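Family 88 glycosyl hydrolase (Bacteroides thetaiotaomicron, PDB 5NOA) probably hydrolyses unsaturated uronic acid ends of rhamnogalacturonan-type oligosaccharides in a human gut bacterium. Local coordinates at residues M66-F70 / D126-L130. Numbering follows the deposited sequence.
Sequences MEAYF and DLYNL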
loop_
_atom_site.group_PDB
_atom_site.type_symbol
_atom_site.label_atom_id
_atom_site.label_comp_id
_atom_site.label_asym_id
_atom_site.label_seq_id
_atom_site.Cartn_x
_atom_site.Cartn_y
_atom_site.Cartn_z
ATOM N N MET A 66 -10.381 2.296 -6.121
ATOM C CA MET A 66 -10.270 3.624 -6.660
ATOM C C MET A 66 -9.293 3.675 -7.810
ATOM O O MET A 66 -9.582 4.322 -8.839
ATOM C CB MET A 66 -9.941 4.655 -5.597
ATOM C CG MET A 66 -11.090 4.911 -4.625
ATOM S SD MET A 66 -12.713 5.316 -5.340
ATOM C CE MET A 66 -12.375 6.833 -6.213
ATOM N N GLU A 67 -8.159 2.980 -7.698
ATOM C CA GLU A 67 -7.233 2.897 -8.816
ATOM C C GLU A 67 -7.910 2.323 -10.063
ATOM O O GLU A 67 -7.713 2.834 -11.177
ATOM C CB GLU A 67 -6.021 2.056 -8.425
ATOM C CG GLU A 67 -4.829 2.209 -9.333
ATOM C CD GLU A 67 -4.021 3.458 -9.085
ATOM O OE1 GLU A 67 -3.191 3.761 -9.945
ATOM O OE2 GLU A 67 -4.175 4.109 -8.030
ATOM N N ALA A 68 -8.643 1.227 -9.874
ATOM C CA ALA A 68 -9.347 0.609 -11.000
ATOM C C ALA A 68 -10.386 1.563 -11.620
ATOM O O ALA A 68 -10.544 1.579 -12.829
ATOM C CB ALA A 68 -10.001 -0.691 -10.545
ATOM N N TYR A 69 -11.058 2.362 -10.792
ATOM C CA TYR A 69 -11.994 3.353 -11.298
ATOM C C TYR A 69 -11.266 4.418 -12.090
ATOM O O TYR A 69 -11.700 4.810 -13.171
ATOM C CB TYR A 69 -12.813 3.987 -10.159
ATOM C CG TYR A 69 -13.758 5.011 -10.701
ATOM C CD1 TYR A 69 -14.802 4.622 -11.523
ATOM C CD2 TYR A 69 -13.543 6.368 -10.507
ATOM C CE1 TYR A 69 -15.648 5.550 -12.068
ATOM C CE2 TYR A 69 -14.406 7.321 -11.071
ATOM C CZ TYR A 69 -15.442 6.891 -11.853
ATOM O OH TYR A 69 -16.281 7.822 -12.408
ATOM N N PHE A 70 -10.152 4.920 -11.562
ATOM C CA PHE A 70 -9.379 5.929 -12.302
ATOM C C PHE A 70 -8.920 5.392 -13.660
ATOM O O PHE A 70 -8.868 6.136 -14.648
ATOM C CB PHE A 70 -8.148 6.372 -11.524
ATOM C CG PHE A 70 -8.439 7.038 -10.230
ATOM C CD1 PHE A 70 -9.646 7.655 -9.962
ATOM C CD2 PHE A 70 -7.472 7.024 -9.236
ATOM C CE1 PHE A 70 -9.879 8.268 -8.748
ATOM C CE2 PHE A 70 -7.700 7.645 -8.027
ATOM C CZ PHE A 70 -8.905 8.271 -7.786
ATOM N N ASP A 126 -10.196 11.029 -2.367
ATOM C CA ASP A 126 -10.379 10.739 -3.807
ATOM C C ASP A 126 -11.817 11.027 -4.230
ATOM O O ASP A 126 -12.077 11.580 -5.284
ATOM C CB ASP A 126 -10.045 9.259 -4.113
ATOM C CG ASP A 126 -8.576 8.948 -4.110
ATOM O OD1 ASP A 126 -7.747 9.869 -4.156
ATOM O OD2 ASP A 126 -8.262 7.723 -4.061
ATOM N N LEU A 127 -12.749 10.587 -3.407
ATOM C CA LEU A 127 -14.171 10.810 -3.694
ATOM C C LEU A 127 -14.497 12.308 -3.672
ATOM O O LEU A 127 -15.253 12.787 -4.515
ATOM C CB LEU A 127 -15.053 10.043 -2.713
ATOM C CG LEU A 127 -14.947 8.518 -2.855
ATOM C CD1 LEU A 127 -15.639 7.795 -1.713
ATOM C CD2 LEU A 127 -15.521 8.074 -4.192
ATOM N N TYR A 128 -13.928 13.039 -2.707
ATOM C CA TYR A 128 -14.062 14.494 -2.680
ATOM C C TYR A 128 -13.551 15.134 -3.957
ATOM O O TYR A 128 -14.200 15.996 -4.539
ATOM C CB TYR A 128 -13.290 15.055 -1.453
ATOM C CG TYR A 128 -13.238 16.556 -1.407
ATOM C CD1 TYR A 128 -12.266 17.251 -2.103
ATOM C CD2 TYR A 128 -14.152 17.271 -0.685
ATOM C CE1 TYR A 128 -12.233 18.622 -2.111
ATOM C CE2 TYR A 128 -14.117 18.657 -0.658
ATOM C CZ TYR A 128 -13.148 19.335 -1.367
ATOM O OH TYR A 128 -13.127 20.684 -1.357
ATOM N N ASN A 129 -12.386 14.709 -4.435
ATOM C CA ASN A 129 -11.818 15.334 -5.622
ATOM C C ASN A 129 -12.734 15.179 -6.817
ATOM O O ASN A 129 -12.859 16.090 -7.617
ATOM C CB ASN A 129 -10.433 14.798 -5.906
ATOM C CG ASN A 129 -9.390 15.401 -5.007
ATOM O OD1 ASN A 129 -9.533 16.538 -4.551
ATOM N ND2 ASN A 129 -8.381 14.620 -4.679
ATOM N N LEU A 130 -13.416 14.050 -6.918
ATOM C CA LEU A 130 -14.385 13.816 -8.003
ATOM C C LEU A 130 -15.654 14.647 -7.847
ATOM O O LEU A 130 -16.237 15.054 -8.828
ATOM C CB LEU A 130 -14.739 12.330 -8.060
ATOM C CG LEU A 130 -13.595 11.393 -8.490
ATOM C CD1 LEU A 130 -13.989 9.936 -8.264
ATOM C CD2 LEU A 130 -13.236 11.585 -9.953
#
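Met66 folds its chain at both chi2 and chi3, and the hooked CE ends up among Asp126, Leu127 and Leu130. Leu127 comes in across the thioether at roughly a right angle, with CD2 3.9 Å from Met66 CE, and Leu130 CD1 sits 4.1 Å from the same methyl. One turn further along, Tyr69, its CG anti to the backbone N (chi1 179°), runs past Leu130 in the opposite sense; its CE2 reaches Leu130 CD1 at 3.9 Å, an oblique approach to the ring. Phe70 closes the patch on the Asp126 side. Its CZ comes to 3.8 Å from Asp126 CG, the carboxylate meeting the ring at its edge with the planes 71° apart. Asp126 OD2 also lies 3.8 Å from Met66 CB, but no hydrogen bond crosses the contact: this acid is paired elsewhere, OD1 forming a salt bridge with Lys171. An alanine in place of Met66 removes CG, SD and CE and would probably leave a gap facing Leu127 and Leu130, with both leucines freer to shift. The segments 66-70 and 126-130, on helices 56-72 and 120-130, run in broadly the same direction, 29° apart, their axes 12.2 Å from each other at closest approach. Helix 75-87 joins them in this mainly helical fold, consistent with an (α/α)6 barrel: Ser81 packs on Met66, while Leu78 touches Tyr69, Leu127 and Leu130.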